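Local coordinates for protein archease (Thermotoga maritima, PDB 1J5U) that probably activates the tRNA-splicing ligase RtcB by promoting its guanylylation, and binds calcium, at residues A85-K90 with T99-R104. Numbering follows the deposited sequence.
Sequences APWRIK and TFRKIR
W87 and R101 meet across the two arms of an antiparallel hairpin, and the arginine side chain lies over the indole. In R101, CB leads to CG, which is 3.9 Å from W87 CE3. CD then settles over the middle of the ring system, 3.3 Å from W87 CD2, as a CH-pi contact. A turn at chi3 (65°) sets CZ over the five-membered ring in a cation-pi contact. NE bonds to the backbone O of D52. NH1 is 3.6 Å from W87 NE1, and NH2 is hydrogen-bonded outside these two segments. The guanidinium is nearly perpendicular to the indole. R88 CG covers the opposite ring face, and T99 CG2 touches the ring edge at CE3.

Two residues, W87 and R88, lie opposite the single T99, a classic beta bulge. T99 O accepts from W87 N (2.8 Å) and from R88 N (3.1 Å), and T99 N returns a bond to R88 O. Beyond the bulge, A85 and R101 pair through two backbone bonds. Replacing the indole by an alanine here would probably open a gap between the R101 and R88 chains and cost R101 its cation-pi partner.

The F100 ring packs beside P86 and meets W76 of helix 66-81. A85 reaches L44 of helix 32-47. Strands 50-52 and 54-61 pair with strand 95-105, and E55 and L51 touch both W87 and R101.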
loop_
_atom_site.group_PDB
_atom_site.type_symbol
_atom_site.label_atom_id
_atom_site.label_comp_id
_atom_site.label_asym_id
_atom_site.label_seq_id
_atom_site.Cartn_x
_atom_site.Cartn_y
_atom_site.Cartn_z
ATOM N N ALA A 85 6.169 2.802 -9.352
ATOM C CA ALA A 85 4.955 2.910 -8.552
ATOM C C ALA A 85 3.760 2.148 -9.137
ATOM O O ALA A 85 3.547 2.145 -10.351
ATOM C CB ALA A 85 4.594 4.386 -8.366
ATOM N N PRO A 86 2.985 1.470 -8.274
ATOM C CA PRO A 86 1.812 0.727 -8.755
ATOM C C PRO A 86 0.838 1.731 -9.384
ATOM O O PRO A 86 0.569 2.790 -8.822
ATOM C CB PRO A 86 1.269 0.068 -7.481
ATOM C CG PRO A 86 1.670 1.075 -6.382
ATOM C CD PRO A 86 3.113 1.373 -6.802
ATOM N N TRP A 87 0.302 1.401 -10.550
ATOM C CA TRP A 87 -0.595 2.317 -11.243
ATOM C C TRP A 87 -1.960 1.722 -11.591
ATOM O O TRP A 87 -3.017 2.310 -11.286
ATOM C CB TRP A 87 0.116 2.832 -12.513
ATOM C CG TRP A 87 -0.737 3.676 -13.418
ATOM C CD1 TRP A 87 -1.389 4.840 -13.100
ATOM C CD2 TRP A 87 -1.018 3.425 -14.795
ATOM N NE1 TRP A 87 -2.058 5.323 -14.197
ATOM C CE2 TRP A 87 -1.848 4.474 -15.252
ATOM C CE3 TRP A 87 -0.646 2.413 -15.691
ATOM C CZ2 TRP A 87 -2.316 4.541 -16.570
ATOM C CZ3 TRP A 87 -1.111 2.478 -17.008
ATOM C CH2 TRP A 87 -1.938 3.539 -17.433
ATOM N N ARG A 88 -1.945 0.562 -12.240
ATOM C CA ARG A 88 -3.189 -0.093 -12.612
ATOM C C ARG A 88 -3.193 -1.539 -12.139
ATOM O O ARG A 88 -2.141 -2.152 -11.980
ATOM C CB ARG A 88 -3.389 -0.030 -14.131
ATOM C CG ARG A 88 -3.775 1.372 -14.622
ATOM C CD ARG A 88 -5.231 1.695 -14.266
ATOM N NE ARG A 88 -5.602 3.085 -14.538
ATOM C CZ ARG A 88 -5.398 4.100 -13.698
ATOM N NH1 ARG A 88 -4.819 3.892 -12.519
ATOM N NH2 ARG A 88 -5.782 5.326 -14.033
ATOM N N ILE A 89 -4.386 -2.060 -11.902
ATOM C CA ILE A 89 -4.542 -3.426 -11.438
ATOM C C ILE A 89 -5.609 -4.102 -12.277
ATOM O O ILE A 89 -6.723 -3.579 -12.447
ATOM C CB ILE A 89 -4.955 -3.471 -9.955
ATOM C CG1 ILE A 89 -3.955 -2.652 -9.121
ATOM C CG2 ILE A 89 -5.002 -4.939 -9.486
ATOM C CD1 ILE A 89 -4.407 -2.373 -7.693
ATOM N N LYS A 90 -5.257 -5.271 -12.797
ATOM C CA LYS A 90 -6.157 -6.034 -13.658
ATOM C C LYS A 90 -6.197 -7.495 -13.230
ATOM O O LYS A 90 -5.166 -8.154 -13.164
ATOM C CB LYS A 90 -5.666 -5.906 -15.106
ATOM C CG LYS A 90 -6.400 -6.759 -16.142
ATOM C CD LYS A 90 -5.768 -6.546 -17.527
ATOM C CE LYS A 90 -6.158 -7.654 -18.485
ATOM N NZ LYS A 90 -7.628 -7.918 -18.400
ATOM N N THR A 99 0.262 -3.062 -13.206
ATOM C CA THR A 99 1.096 -2.279 -14.102
ATOM C C THR A 99 1.689 -1.148 -13.257
ATOM O O THR A 99 0.951 -0.408 -12.593
ATOM C CB THR A 99 0.278 -1.642 -15.244
ATOM O OG1 THR A 99 -0.472 -2.654 -15.941
ATOM C CG2 THR A 99 1.223 -0.943 -16.246
ATOM N N PHE A 100 3.016 -1.051 -13.252
ATOM C CA PHE A 100 3.715 0.005 -12.542
ATOM C C PHE A 100 4.130 1.067 -13.561
ATOM O O PHE A 100 4.246 0.774 -14.756
ATOM C CB PHE A 100 4.985 -0.530 -11.876
ATOM C CG PHE A 100 4.737 -1.529 -10.789
ATOM C CD1 PHE A 100 4.443 -2.861 -11.095
ATOM C CD2 PHE A 100 4.830 -1.147 -9.460
ATOM C CE1 PHE A 100 4.255 -3.798 -10.092
ATOM C CE2 PHE A 100 4.638 -2.072 -8.440
ATOM C CZ PHE A 100 4.353 -3.402 -8.750
ATOM N N ARG A 101 4.311 2.300 -13.102
ATOM C CA ARG A 101 4.792 3.371 -13.969
ATOM C C ARG A 101 6.037 3.958 -13.313
ATOM O O ARG A 101 6.164 3.971 -12.078
ATOM C CB ARG A 101 3.720 4.436 -14.213
ATOM C CG ARG A 101 2.819 4.081 -15.404
ATOM C CD ARG A 101 1.710 5.099 -15.624
ATOM N NE ARG A 101 2.225 6.412 -15.998
ATOM C CZ ARG A 101 1.468 7.484 -16.237
ATOM N NH1 ARG A 101 0.148 7.408 -16.145
ATOM N NH2 ARG A 101 2.036 8.637 -16.558
ATOM N N LYS A 102 6.984 4.392 -14.145
ATOM C CA LYS A 102 8.223 4.949 -13.646
ATOM C C LYS A 102 7.913 6.228 -12.895
ATOM O O LYS A 102 7.121 7.045 -13.344
ATOM C CB LYS A 102 9.183 5.249 -14.801
ATOM C CG LYS A 102 10.579 5.560 -14.354
ATOM C CD LYS A 102 11.203 4.352 -13.654
ATOM C CE LYS A 102 12.543 4.723 -13.017
ATOM N NZ LYS A 102 13.182 3.575 -12.339
ATOM N N ILE A 103 8.539 6.384 -11.740
ATOM C CA ILE A 103 8.334 7.565 -10.914
ATOM C C ILE A 103 9.157 8.730 -11.452
ATOM O O ILE A 103 10.378 8.630 -11.558
ATOM C CB ILE A 103 8.766 7.266 -9.472
ATOM C CG1 ILE A 103 7.825 6.215 -8.881
ATOM C CG2 ILE A 103 8.856 8.547 -8.662
ATOM C CD1 ILE A 103 8.242 5.736 -7.497
ATOM N N ARG A 104 8.493 9.820 -11.825
ATOM C CA ARG A 104 9.223 10.983 -12.313
ATOM C C ARG A 104 9.846 11.630 -11.073
ATOM O O ARG A 104 11.059 11.801 -10.988
ATOM C CB ARG A 104 8.290 11.971 -13.003
ATOM C CG ARG A 104 9.040 13.083 -13.741
ATOM C CD ARG A 104 8.083 14.096 -14.337
ATOM N NE ARG A 104 7.125 13.474 -15.243
ATOM C CZ ARG A 104 5.990 14.047 -15.635
ATOM N NH1 ARG A 104 5.676 15.262 -15.194
ATOM N NH2 ARG A 104 5.165 13.404 -16.457
#